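Local coordinates for protein S12 family peptidase (PDB 3WWX) that probably hydrolyses amide bonds with preference for D-configured substrates, as a serine hydrolase of the S12 peptidase family with a beta-lactamase-like fold, at residues 263-266 against 267-270; 64-68 against 69-73; 28-31 against 32-35; 248-251 against 252-256; 110-114 against 115-119. One frame throughout, in Å; residues are numbered along the deposited sequence.

Contact 1: residues 263-266 against 267-270; sequences SALN and EMTT
Thr269 turns back on Leu265 as helix 262-268 runs out. Thr269 CB stands 3.6 Å from Leu265 O. From there Thr269 OG1, lodged between the backbone N and the carbonyl carbon (chi1 57°), donates to Leu265 O at 2.9 Å, while the methyl CG2 of Thr269 lies 3.5 Å from that same Leu265 O and approaches CD1 of Leu265. The carbonyl is thus gripped twice, because Thr269 N also donates to it, and the two donors arrive from opposite faces of its plane. Thr269 OG1 in turn accepts from a water that also donates to Asn266 OD1, so a polar amide suits this exposed position. Such an arrangement belongs to a helix C-terminus, where the last carbonyls run short of amide partners: Thr269 is the first residue to leave helical angles, and here hydroxyls add to or replace amides. One step on, Thr270 OG1, alone of its residue, donates to Asn266 O at 2.7 Å, with the donor tilted 31° from the carbonyl plane. On the buried side, Leu265 CD1 comes to 4.3 Å from Met268 SD, and the flexible thioether continues onto Leu64 and Thr61 of helix 55-68.

Contact 2: residues 64-68 against 69-73; sequences LQLQA and EGRID
Leu66 and Ile72 form the tight side of this turn, where the chain leaves helix 55-68 and folds back beside it. CB of Leu66 lies 3.8 Å from CG2 of Ile72, which occupies the position between its backbone N and carbonyl carbon and so faces the last helical turn. Both residues also pack on Val173 of helix 160-174, and branched aliphatic side chains fill this buried place well. Close by, the CA of Gln67 makes a CA-H...O contact with Ile72 O at 3.2 Å. The side chain of Gln67 runs on past that carbonyl in extended form, and its amide reaches Leu74 N through OE1 and Glu267 through NE2.

The solvent side is looser and charged. Arg71 bends at chi3 (68°), which brings its guanidinium over Leu66 CD2; the methyl stands 3.7 Å above the plane, offset toward the rim. The same bend sets Arg71 NH1 3.4 Å from Glu69 OE1, a salt bridge whose hydrogen bond is weak. Glu69 has another ionic partner in Arg185, whose positive charge also lies near Arg71, so the carboxylate probably eases the crowding of the two arginines.

Gly70 takes positive phi (73°), a conformation easiest for a residue without CB. Its N donates to Gln67 O from above the carbonyl plane at 2.9 Å, and Arg71 N closes the wider loop onto Leu66 O at 3.0 Å. The apolar contact of Leu66 with Ile72 follows directly; the two bonds, with the left-handed glycine, make a Schellman motif, which ends many helices.

Contact 3: residues 28-31 against 32-35; sequences QARD and GRDR
Gly32 turns the chain away from Asp31 at the end of strand 24-31, with positive phi (80°); a CB here would run into Asp31 O, hence the value of glycine. Its carbonyl oxygen lies over one face of the Arg30 guanidinium. Arg33 N then gives a weak bond to Asp31 O at 2.9 Å. Its side chain runs beside that of Arg30, pointing the same way, and brings Arg33 NH1 to 3.5 Å from Arg30 NH2; the guanidinium planes stand 76° apart, and the like charges probably repel. At Asp34 the backbone is tied back through two waters: one accepts from Asp34 N and Arg30 NE, the other donates to Asp34 O and accepts from Asp31 N. Arg35 finishes the return: its CA makes a CA-H...O contact with Ala29 O at 3.3 Å, and the bend at chi3 (51°) turns Arg35 NH1 onto Gln28 OE1 at 2.7 Å, a reach that suits the long arginine. The amide oxygen lies near the guanidinium plane, whereas NH1 comes from above the carbonyl plane; Gln28 NE2 is held by Gly45. The whole is a beta-hairpin connection joining antiparallel strands 24-31 and 36-41 at one edge of the main sheet.

Contact 4: residues 248-251 against 252-256; sequences QTFY and RALLQ
With CG of Phe250 anti to the backbone N (chi1 169°) and CG of Leu254 likewise (chi1 -178°), the two side chains point the same way and lie side by side, Phe250 CZ meeting Leu254 CD2 at 4.2 Å. Tyr251 takes the other common setting, chi1 -80°, which places its CG beside its own N and brings Tyr251 CD1 to 4.4 Å from Leu254 CD2. That methyl is therefore shared by two rings, approaching both obliquely. The rings also meet each other: Phe250 CD2 sits 3.7 Å above the face of Tyr251, toward its rim. This is the buried side of helix 244-255, which packs on helix 55-68, where Phe250 stacks on Phe58 and Tyr251 OH bonds to Thr57; large apolar groups, with one hydroxyl for that bond, suit the interface. Backbone bonds of the ordinary i to i+4 kind hold the turns, such as Leu254 N to Phe250 O at 2.8 Å and Leu255 N to Tyr251 O at 3.0 Å. On another side Arg252 carries its aliphatic part over Gln248, Arg252 CG lying 3.1 Å from Gln248 O, before the chain bends at chi3. Its NH1 is long enough in reach to bond to OG of Ser321 on strand 320-326 of the main sheet, a hydroxyl that also bonds to Gln248 OE1.

Contact 5: residues 110-114 against 115-119; sequences SYTED and PAFQA
Tyr111 presents its edge to the face of Phe117, a T-shaped pair with centroids 5.2 Å apart and planes at 88°. The nearest atoms are Tyr111 CE2 and Phe117 CZ, 3.7 Å apart, with CZ close to the tyrosine plane. Tyr111 holds CG between its backbone N and carbonyl carbon (chi1 66°), which folds the ring toward the helix that follows, while its OH bonds to Ile233 O. Phe117 lies alongside Thr112 as well, Phe117 CE2 coming to 4.0 Å from Thr112 CG2, so the phenyl meets a ring edge and a methyl. Thr112 suits its place, its methyl against Phe117 and its hydroxyl held by Asn160. Trp134 adds a further edge-to-face partner for Phe117.

Asp114 is turned at about a right angle to Pro115. Its OD2 accepts from Phe117 N at 2.9 Å, met on the anti side and 17° out of the carboxylate plane. OD1 goes the other way, to His146 and to a water, which also takes a weak bond from Ala116 N. Besides this, Gln118 N donates to Asp114 O at 2.9 Å, the first regular bond of the helix. Proline fits the first helical position, since no amide hydrogen is needed there, and aspartate supplies an acceptor for the first-turn amides, which have no helical carbonyl before them. The arrangement is an N-cap: Asp114 caps helix 115-121 at its start, not far from the pocket that holds the bound octane-1,8-diamine.

How the contacts relate
Along the chain the order is contact 3, contact 2, contact 5, contact 4, contact 1, all within the beta-lactamase-like fold. Four of them form a connected row: contact 3, at the turn between strands 24-31 and 36-41 of the main sheet, touches contact 4 on helix 244-255 (centres 12 Å apart); contact 4 touches contact 1 on the next helix, 262-268 (14 Å); and contact 1 touches contact 2 at the end of helix 55-68 (13 Å). The row thus links the edge of the sheet with the helical part of the fold. Contact 5 stands apart, 32 to 39 Å from the others between centres, and is the one near the bound diamine.

Contact 1: residues 263-266 against 267-270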
loop_
_atom_site.group_PDB
_atom_site.type_symbol
_atom_site.label_atom_id
_atom_site.label_comp_id
_atom_site.label_asym_id
_atom_site.label_seq_id
_atom_site.Cartn_x
_atom_site.Cartn_y
_atom_site.Cartn_z
ATOM N N SER A 263 -9.484 0.858 20.779
ATOM C CA SER A 263 -9.701 2.253 20.407
ATOM C C SER A 263 -8.923 2.550 19.138
ATOM O O SER A 263 -9.397 3.266 18.263
ATOM C CB SER A 263 -9.257 3.207 21.523
ATOM O OG SER A 263 -7.899 2.990 21.855
ATOM N N ALA A 264 -7.715 2.004 19.060
ATOM C CA ALA A 264 -6.848 2.248 17.903
ATOM C C ALA A 264 -7.407 1.602 16.640
ATOM O O ALA A 264 -7.465 2.235 15.571
ATOM C CB ALA A 264 -5.475 1.754 18.181
ATOM N N LEU A 265 -7.825 0.340 16.723
ATOM C CA LEU A 265 -8.429 -0.290 15.558
ATOM C C LEU A 265 -9.725 0.411 15.153
ATOM O O LEU A 265 -10.081 0.501 13.975
ATOM C CB LEU A 265 -8.673 -1.777 15.812
ATOM C CG LEU A 265 -9.148 -2.619 14.622
ATOM C CD1 LEU A 265 -8.213 -2.485 13.425
ATOM C CD2 LEU A 265 -9.254 -4.057 15.030
ATOM N N ASN A 266 -10.459 0.927 16.135
ATOM C CA ASN A 266 -11.656 1.696 15.820
ATOM C C ASN A 266 -11.334 2.962 15.008
ATOM O O ASN A 266 -12.052 3.302 14.067
ATOM C CB ASN A 266 -12.359 2.135 17.101
ATOM C CG ASN A 266 -13.627 2.897 16.819
ATOM O OD1 ASN A 266 -14.555 2.379 16.189
ATOM N ND2 ASN A 266 -13.675 4.148 17.270
ATOM N N GLU A 267 -10.274 3.662 15.386
ATOM C CA GLU A 267 -9.821 4.831 14.626
ATOM C C GLU A 267 -9.406 4.415 13.223
ATOM O O GLU A 267 -9.731 5.092 12.260
ATOM C CB GLU A 267 -8.682 5.542 15.346
ATOM C CG GLU A 267 -9.173 6.300 16.598
ATOM C CD GLU A 267 -8.115 7.162 17.276
ATOM O OE1 GLU A 267 -7.143 7.582 16.620
ATOM O OE2 GLU A 267 -8.265 7.434 18.496
ATOM N N MET A 268 -8.701 3.296 13.120
ATOM C CA MET A 268 -8.214 2.836 11.829
ATOM C C MET A 268 -9.354 2.535 10.876
ATOM O O MET A 268 -9.240 2.770 9.670
ATOM C CB MET A 268 -7.362 1.589 11.998
ATOM C CG MET A 268 -6.564 1.254 10.750
ATOM S SD MET A 268 -5.513 -0.183 11.016
ATOM C CE MET A 268 -4.066 0.327 10.092
ATOM N N THR A 269 -10.448 1.998 11.419
ATOM C CA THR A 269 -11.604 1.603 10.627
ATOM C C THR A 269 -12.697 2.683 10.583
ATOM O O THR A 269 -13.804 2.410 10.115
ATOM C CB THR A 269 -12.229 0.294 11.143
ATOM O OG1 THR A 269 -12.601 0.449 12.522
ATOM C CG2 THR A 269 -11.259 -0.850 10.999
ATOM N N THR A 270 -12.375 3.898 11.022
ATOM C CA THR A 270 -13.253 5.041 10.818
ATOM C C THR A 270 -12.942 5.625 9.446
ATOM O O THR A 270 -11.878 6.210 9.231
ATOM C CB THR A 270 -13.060 6.080 11.915
ATOM O OG1 THR A 270 -13.433 5.493 13.167
ATOM C CG2 THR A 270 -13.930 7.312 11.649
HETATM O O HOH W 1 -14.847 2.140 13.293
#

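Contact 2: residues 64-68 against 69-73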
loop_
_atom_site.group_PDB
_atom_site.type_symbol
_atom_site.label_atom_id
_atom_site.label_comp_id
_atom_site.label_asym_id
_atom_site.label_seq_id
_atom_site.Cartn_x
_atom_site.Cartn_y
_atom_site.Cartn_z
ATOM N N LEU A 64 -0.471 4.168 14.887
ATOM C CA LEU A 64 -1.537 3.859 15.839
ATOM C C LEU A 64 -1.009 3.189 17.108
ATOM O O LEU A 64 -1.519 3.465 18.199
ATOM C CB LEU A 64 -2.627 3.032 15.141
ATOM C CG LEU A 64 -3.510 3.880 14.218
ATOM C CD1 LEU A 64 -4.163 3.024 13.139
ATOM C CD2 LEU A 64 -4.581 4.608 15.031
ATOM N N GLN A 65 -0.001 2.343 16.987
ATOM C CA GLN A 65 0.656 1.816 18.176
ATOM C C GLN A 65 1.307 2.927 18.979
ATOM O O GLN A 65 1.185 2.954 20.207
ATOM C CB GLN A 65 1.689 0.759 17.825
ATOM C CG GLN A 65 1.114 -0.541 17.277
ATOM C CD GLN A 65 2.150 -1.630 17.235
ATOM O OE1 GLN A 65 3.348 -1.374 17.365
ATOM N NE2 GLN A 65 1.701 -2.874 17.074
ATOM N N LEU A 66 2.005 3.837 18.314
ATOM C CA LEU A 66 2.674 4.914 19.040
ATOM C C LEU A 66 1.662 5.779 19.782
ATOM O O LEU A 66 1.922 6.218 20.905
ATOM C CB LEU A 66 3.541 5.759 18.096
ATOM C CG LEU A 66 4.736 5.030 17.479
ATOM C CD1 LEU A 66 5.319 5.875 16.356
ATOM C CD2 LEU A 66 5.798 4.710 18.543
ATOM N N GLN A 67 0.499 6.002 19.177
ATOM C CA GLN A 67 -0.556 6.753 19.842
ATOM C C GLN A 67 -1.069 5.978 21.063
ATOM O O GLN A 67 -1.328 6.575 22.120
ATOM C CB GLN A 67 -1.703 7.105 18.891
ATOM C CG GLN A 67 -2.878 7.765 19.616
ATOM C CD GLN A 67 -3.976 8.235 18.705
ATOM O OE1 GLN A 67 -4.186 9.443 18.533
ATOM N NE2 GLN A 67 -4.713 7.290 18.127
ATOM N N ALA A 68 -1.238 4.670 20.912
ATOM C CA ALA A 68 -1.701 3.806 22.008
ATOM C C ALA A 68 -0.703 3.799 23.163
ATOM O O ALA A 68 -1.086 3.555 24.310
ATOM C CB ALA A 68 -1.910 2.408 21.508
ATOM N N GLU A 69 0.568 4.057 22.863
ATOM C CA GLU A 69 1.616 4.107 23.877
ATOM C C GLU A 69 1.717 5.506 24.501
ATOM O O GLU A 69 2.585 5.746 25.346
ATOM C CB GLU A 69 2.964 3.658 23.283
ATOM C CG GLU A 69 2.967 2.187 22.872
ATOM C CD GLU A 69 4.172 1.751 22.040
ATOM O OE1 GLU A 69 5.083 2.568 21.800
ATOM O OE2 GLU A 69 4.198 0.572 21.637
ATOM N N GLY A 70 0.841 6.412 24.074
ATOM C CA GLY A 70 0.785 7.773 24.587
ATOM C C GLY A 70 1.922 8.656 24.114
ATOM O O GLY A 70 2.259 9.645 24.771
ATOM N N ARG A 71 2.506 8.323 22.958
ATOM C CA ARG A 71 3.694 9.029 22.467
ATOM C C ARG A 71 3.378 10.095 21.416
ATOM O O ARG A 71 4.216 10.947 21.091
ATOM C CB ARG A 71 4.718 8.029 21.932
ATOM C CG ARG A 71 5.204 7.069 23.028
ATOM C CD ARG A 71 6.025 5.923 22.503
ATOM N NE ARG A 71 7.305 6.366 21.970
ATOM C CZ ARG A 71 8.242 5.544 21.514
ATOM N NH1 ARG A 71 8.033 4.232 21.532
ATOM N NH2 ARG A 71 9.379 6.032 21.028
ATOM N N ILE A 72 2.161 10.049 20.908
ATOM C CA ILE A 72 1.682 11.008 19.931
ATOM C C ILE A 72 0.163 10.986 19.914
ATOM O O ILE A 72 -0.441 9.949 20.163
ATOM C CB ILE A 72 2.241 10.681 18.523
ATOM C CG1 ILE A 72 1.681 11.633 17.476
ATOM C CG2 ILE A 72 1.921 9.222 18.151
ATOM C CD1 ILE A 72 2.486 11.645 16.168
ATOM N N ASP A 73 -0.446 12.134 19.633
ATOM C CA ASP A 73 -1.869 12.235 19.390
ATOM C C ASP A 73 -2.017 12.452 17.888
ATOM O O ASP A 73 -1.472 13.405 17.348
ATOM C CB ASP A 73 -2.441 13.422 20.184
ATOM C CG ASP A 73 -3.950 13.539 20.094
ATOM O OD1 ASP A 73 -4.576 13.154 19.091
ATOM O OD2 ASP A 73 -4.549 14.076 21.060
#

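Contact 3: residues 28-31 against 32-35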
loop_
_atom_site.group_PDB
_atom_site.type_symbol
_atom_site.label_atom_id
_atom_site.label_comp_id
_atom_site.label_asym_id
_atom_site.label_seq_id
_atom_site.Cartn_x
_atom_site.Cartn_y
_atom_site.Cartn_z
ATOM N N GLN A 28 -3.048 -16.291 -2.821
ATOM C CA GLN A 28 -3.324 -17.240 -1.764
ATOM C C GLN A 28 -4.529 -16.753 -1.001
ATOM O O GLN A 28 -4.795 -15.554 -0.946
ATOM C CB GLN A 28 -2.145 -17.391 -0.817
ATOM C CG GLN A 28 -0.917 -18.037 -1.436
ATOM C CD GLN A 28 0.238 -18.136 -0.453
ATOM O OE1 GLN A 28 0.027 -18.169 0.766
ATOM N NE2 GLN A 28 1.466 -18.180 -0.962
ATOM N N ALA A 29 -5.249 -17.690 -0.387
ATOM C CA ALA A 29 -6.452 -17.344 0.355
ATOM C C ALA A 29 -6.634 -18.316 1.494
ATOM O O ALA A 29 -6.098 -19.419 1.479
ATOM C CB ALA A 29 -7.670 -17.369 -0.555
ATOM N N ARG A 30 -7.385 -17.895 2.488
ATOM C CA ARG A 30 -7.681 -18.753 3.630
ATOM C C ARG A 30 -9.050 -18.360 4.135
ATOM O O ARG A 30 -9.239 -17.296 4.728
ATOM C CB ARG A 30 -6.594 -18.620 4.708
ATOM C CG ARG A 30 -6.755 -19.544 5.886
ATOM C CD ARG A 30 -5.491 -19.459 6.738
ATOM N NE ARG A 30 -5.531 -20.358 7.873
ATOM C CZ ARG A 30 -5.332 -19.997 9.136
ATOM N NH1 ARG A 30 -5.060 -18.738 9.452
ATOM N NH2 ARG A 30 -5.400 -20.916 10.088
ATOM N N ASP A 31 -10.015 -19.239 3.868
ATOM C CA ASP A 31 -11.412 -19.004 4.206
ATOM C C ASP A 31 -11.718 -19.787 5.488
ATOM O O ASP A 31 -11.950 -20.989 5.464
ATOM C CB ASP A 31 -12.287 -19.403 3.018
ATOM C CG ASP A 31 -13.733 -18.995 3.188
ATOM O OD1 ASP A 31 -14.230 -19.088 4.329
ATOM O OD2 ASP A 31 -14.385 -18.573 2.193
ATOM N N GLY A 32 -11.682 -19.082 6.610
ATOM C CA GLY A 32 -11.819 -19.711 7.920
ATOM C C GLY A 32 -10.480 -20.323 8.316
ATOM O O GLY A 32 -9.780 -19.776 9.178
ATOM N N ARG A 33 -10.146 -21.445 7.674
ATOM C CA ARG A 33 -8.882 -22.159 7.847
ATOM C C ARG A 33 -8.520 -22.780 6.504
ATOM O O ARG A 33 -9.314 -22.743 5.566
ATOM C CB ARG A 33 -9.010 -23.260 8.895
ATOM C CG ARG A 33 -9.107 -22.739 10.331
ATOM C CD ARG A 33 -9.108 -23.890 11.349
ATOM N NE ARG A 33 -7.827 -24.588 11.345
ATOM C CZ ARG A 33 -6.727 -24.136 11.946
ATOM N NH1 ARG A 33 -6.748 -22.991 12.620
ATOM N NH2 ARG A 33 -5.600 -24.832 11.876
ATOM N N ASP A 34 -7.312 -23.326 6.425
ATOM C CA ASP A 34 -6.856 -24.124 5.266
ATOM C C ASP A 34 -6.447 -23.252 4.073
ATOM O O ASP A 34 -7.236 -22.966 3.186
ATOM C CB ASP A 34 -7.905 -25.168 4.860
ATOM C CG ASP A 34 -8.302 -26.053 6.025
ATOM O OD1 ASP A 34 -7.395 -26.645 6.647
ATOM O OD2 ASP A 34 -9.507 -26.101 6.354
ATOM N N ARG A 35 -5.182 -22.848 4.084
ATOM C CA ARG A 35 -4.654 -21.911 3.091
ATOM C C ARG A 35 -4.515 -22.545 1.705
ATOM O O ARG A 35 -3.879 -23.586 1.563
ATOM C CB ARG A 35 -3.305 -21.374 3.577
ATOM C CG ARG A 35 -2.722 -20.212 2.741
ATOM C CD ARG A 35 -1.519 -19.597 3.465
ATOM N NE ARG A 35 -0.553 -20.626 3.857
ATOM C CZ ARG A 35 0.476 -21.051 3.119
ATOM N NH1 ARG A 35 0.745 -20.521 1.923
ATOM N NH2 ARG A 35 1.264 -22.008 3.593
HETATM O O HOH W 2 -5.146 -23.205 8.198
HETATM O O HOH W 3 -9.696 -21.805 2.584
#

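Contact 4: residues 248-251 against 252-256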
loop_
_atom_site.group_PDB
_atom_site.type_symbol
_atom_site.label_atom_id
_atom_site.label_comp_id
_atom_site.label_asym_id
_atom_site.label_seq_id
_atom_site.Cartn_x
_atom_site.Cartn_y
_atom_site.Cartn_z
ATOM N N GLN A 248 -1.457 -12.061 4.144
ATOM C CA GLN A 248 -2.640 -12.549 4.848
ATOM C C GLN A 248 -2.405 -12.584 6.356
ATOM O O GLN A 248 -3.253 -12.145 7.139
ATOM C CB GLN A 248 -3.031 -13.940 4.376
ATOM C CG GLN A 248 -3.536 -14.005 2.971
ATOM C CD GLN A 248 -3.871 -15.418 2.627
ATOM O OE1 GLN A 248 -4.951 -15.912 2.981
ATOM N NE2 GLN A 248 -2.927 -16.116 2.034
ATOM N N THR A 249 -1.255 -13.096 6.779
ATOM C CA THR A 249 -0.952 -13.137 8.216
ATOM C C THR A 249 -1.095 -11.748 8.848
ATOM O O THR A 249 -1.690 -11.562 9.921
ATOM C CB THR A 249 0.463 -13.669 8.437
ATOM O OG1 THR A 249 0.538 -14.977 7.853
ATOM C CG2 THR A 249 0.808 -13.719 9.927
ATOM N N PHE A 250 -0.564 -10.755 8.153
ATOM C CA PHE A 250 -0.615 -9.387 8.631
ATOM C C PHE A 250 -2.045 -8.843 8.686
ATOM O O PHE A 250 -2.497 -8.382 9.750
ATOM C CB PHE A 250 0.256 -8.470 7.757
ATOM C CG PHE A 250 0.041 -6.996 8.043
ATOM C CD1 PHE A 250 0.406 -6.448 9.270
ATOM C CD2 PHE A 250 -0.536 -6.158 7.088
ATOM C CE1 PHE A 250 0.194 -5.110 9.531
ATOM C CE2 PHE A 250 -0.740 -4.817 7.352
ATOM C CZ PHE A 250 -0.372 -4.296 8.587
ATOM N N TYR A 251 -2.786 -8.905 7.584
ATOM C CA TYR A 251 -4.119 -8.312 7.588
ATOM C C TYR A 251 -5.084 -9.062 8.522
ATOM O O TYR A 251 -5.924 -8.432 9.171
ATOM C CB TYR A 251 -4.686 -8.187 6.163
ATOM C CG TYR A 251 -4.142 -6.968 5.425
ATOM C CD1 TYR A 251 -4.706 -5.713 5.599
ATOM C CD2 TYR A 251 -3.077 -7.086 4.559
ATOM C CE1 TYR A 251 -4.210 -4.596 4.942
ATOM C CE2 TYR A 251 -2.557 -5.962 3.909
ATOM C CZ TYR A 251 -3.142 -4.737 4.099
ATOM O OH TYR A 251 -2.600 -3.667 3.434
ATOM N N ARG A 252 -4.944 -10.379 8.622
ATOM C CA ARG A 252 -5.755 -11.138 9.584
ATOM C C ARG A 252 -5.448 -10.669 11.003
ATOM O O ARG A 252 -6.364 -10.343 11.760
ATOM C CB ARG A 252 -5.486 -12.639 9.467
ATOM C CG ARG A 252 -5.939 -13.268 8.143
ATOM C CD ARG A 252 -5.503 -14.734 8.030
ATOM N NE ARG A 252 -6.347 -15.593 8.853
ATOM C CZ ARG A 252 -7.481 -16.146 8.446
ATOM N NH1 ARG A 252 -7.899 -16.007 7.196
ATOM N NH2 ARG A 252 -8.189 -16.863 9.308
ATOM N N ALA A 253 -4.172 -10.619 11.373
ATOM C CA ALA A 253 -3.801 -10.161 12.715
ATOM C C ALA A 253 -4.285 -8.753 12.976
ATOM O O ALA A 253 -4.748 -8.426 14.069
ATOM C CB ALA A 253 -2.306 -10.247 12.922
ATOM N N LEU A 254 -4.156 -7.893 11.977
ATOM C CA LEU A 254 -4.588 -6.521 12.127
ATOM C C LEU A 254 -6.082 -6.398 12.411
ATOM O O LEU A 254 -6.489 -5.772 13.395
ATOM C CB LEU A 254 -4.267 -5.738 10.858
ATOM C CG LEU A 254 -4.618 -4.244 10.895
ATOM C CD1 LEU A 254 -3.780 -3.502 11.908
ATOM C CD2 LEU A 254 -4.375 -3.640 9.503
ATOM N N LEU A 255 -6.913 -6.981 11.565
ATOM C CA LEU A 255 -8.362 -6.847 11.736
ATOM C C LEU A 255 -8.881 -7.613 12.949
ATOM O O LEU A 255 -9.934 -7.276 13.500
ATOM C CB LEU A 255 -9.122 -7.244 10.456
ATOM C CG LEU A 255 -9.294 -6.121 9.414
ATOM C CD1 LEU A 255 -10.137 -4.976 9.941
ATOM C CD2 LEU A 255 -7.956 -5.617 8.912
ATOM N N GLN A 256 -8.127 -8.612 13.380
ATOM C CA GLN A 256 -8.440 -9.340 14.613
ATOM C C GLN A 256 -8.073 -8.569 15.877
ATOM O O GLN A 256 -8.419 -9.012 16.980
ATOM C CB GLN A 256 -7.720 -10.685 14.629
ATOM C CG GLN A 256 -8.281 -11.710 13.659
ATOM C CD GLN A 256 -7.369 -12.893 13.435
ATOM O OE1 GLN A 256 -6.430 -13.118 14.185
ATOM N NE2 GLN A 256 -7.644 -13.660 12.394
#

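Contact 5: residues 110-114 against 115-119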
loop_
_atom_site.group_PDB
_atom_site.type_symbol
_atom_site.label_atom_id
_atom_site.label_comp_id
_atom_site.label_asym_id
_atom_site.label_seq_id
_atom_site.Cartn_x
_atom_site.Cartn_y
_atom_site.Cartn_z
ATOM N N SER A 110 0.409 15.240 -4.138
ATOM C CA SER A 110 1.077 13.941 -4.257
ATOM C C SER A 110 2.321 14.040 -5.151
ATOM O O SER A 110 2.220 14.325 -6.346
ATOM C CB SER A 110 0.106 12.922 -4.828
ATOM O OG SER A 110 0.683 11.635 -4.746
ATOM N N TYR A 111 3.501 13.806 -4.571
ATOM C CA TYR A 111 4.756 14.069 -5.283
ATOM C C TYR A 111 4.874 13.210 -6.534
ATOM O O TYR A 111 5.594 13.569 -7.465
ATOM C CB TYR A 111 5.987 13.851 -4.388
ATOM C CG TYR A 111 6.174 12.401 -3.971
ATOM C CD1 TYR A 111 5.587 11.924 -2.810
ATOM C CD2 TYR A 111 6.924 11.515 -4.729
ATOM C CE1 TYR A 111 5.735 10.601 -2.411
ATOM C CE2 TYR A 111 7.069 10.175 -4.329
ATOM C CZ TYR A 111 6.477 9.753 -3.176
ATOM O OH TYR A 111 6.606 8.442 -2.749
ATOM N N THR A 112 4.200 12.069 -6.559
ATOM C CA THR A 112 4.312 11.171 -7.702
ATOM C C THR A 112 3.621 11.729 -8.939
ATOM O O THR A 112 3.820 11.213 -10.034
ATOM C CB THR A 112 3.710 9.782 -7.373
ATOM O OG1 THR A 112 2.394 9.934 -6.837
ATOM C CG2 THR A 112 4.573 9.065 -6.346
ATOM N N GLU A 113 2.830 12.785 -8.761
ATOM C CA GLU A 113 2.175 13.474 -9.872
ATOM C C GLU A 113 2.970 14.658 -10.408
ATOM O O GLU A 113 2.604 15.233 -11.433
ATOM C CB GLU A 113 0.795 13.935 -9.438
ATOM C CG GLU A 113 -0.122 12.809 -8.985
ATOM C CD GLU A 113 -0.289 11.732 -10.039
ATOM O OE1 GLU A 113 -0.571 12.073 -11.204
ATOM O OE2 GLU A 113 -0.124 10.543 -9.695
ATOM N N ASP A 114 4.067 15.011 -9.757
ATOM C CA ASP A 114 4.880 16.124 -10.241
ATOM C C ASP A 114 5.409 15.773 -11.629
ATOM O O ASP A 114 5.930 14.688 -11.824
ATOM C CB ASP A 114 6.033 16.377 -9.303
ATOM C CG ASP A 114 7.006 17.359 -9.863
ATOM O OD1 ASP A 114 6.718 18.575 -9.797
ATOM O OD2 ASP A 114 8.053 16.910 -10.375
ATOM N N PRO A 115 5.294 16.691 -12.611
ATOM C CA PRO A 115 5.706 16.331 -13.969
ATOM C C PRO A 115 7.164 15.905 -14.105
ATOM O O PRO A 115 7.444 14.928 -14.809
ATOM C CB PRO A 115 5.393 17.601 -14.774
ATOM C CG PRO A 115 4.223 18.190 -14.037
ATOM C CD PRO A 115 4.541 17.952 -12.578
ATOM N N ALA A 116 8.089 16.594 -13.444
ATOM C CA ALA A 116 9.499 16.198 -13.526
ATOM C C ALA A 116 9.741 14.845 -12.861
ATOM O O ALA A 116 10.485 13.990 -13.377
ATOM C CB ALA A 116 10.391 17.256 -12.920
ATOM N N PHE A 117 9.093 14.616 -11.725
ATOM C CA PHE A 117 9.207 13.307 -11.075
ATOM C C PHE A 117 8.704 12.214 -11.998
ATOM O O PHE A 117 9.325 11.149 -12.124
ATOM C CB PHE A 117 8.410 13.288 -9.765
ATOM C CG PHE A 117 8.623 12.037 -8.930
ATOM C CD1 PHE A 117 9.671 11.948 -8.008
ATOM C CD2 PHE A 117 7.796 10.950 -9.087
ATOM C CE1 PHE A 117 9.861 10.782 -7.253
ATOM C CE2 PHE A 117 7.995 9.780 -8.338
ATOM C CZ PHE A 117 9.019 9.716 -7.427
ATOM N N GLN A 118 7.576 12.458 -12.643
ATOM C CA GLN A 118 7.030 11.461 -13.552
ATOM C C GLN A 118 7.969 11.177 -14.710
ATOM O O GLN A 118 8.101 10.048 -15.151
ATOM C CB GLN A 118 5.709 11.930 -14.124
ATOM C CG GLN A 118 4.582 11.990 -13.114
ATOM C CD GLN A 118 3.226 11.944 -13.782
ATOM O OE1 GLN A 118 2.379 12.806 -13.554
ATOM N NE2 GLN A 118 3.012 10.933 -14.605
ATOM N N ALA A 119 8.600 12.208 -15.235
ATOM C CA ALA A 119 9.525 12.001 -16.339
ATOM C C ALA A 119 10.711 11.138 -15.949
ATOM O O ALA A 119 11.239 10.390 -16.783
ATOM C CB ALA A 119 9.999 13.342 -16.875
HETATM O O HOH W 4 7.600 19.593 -12.097
#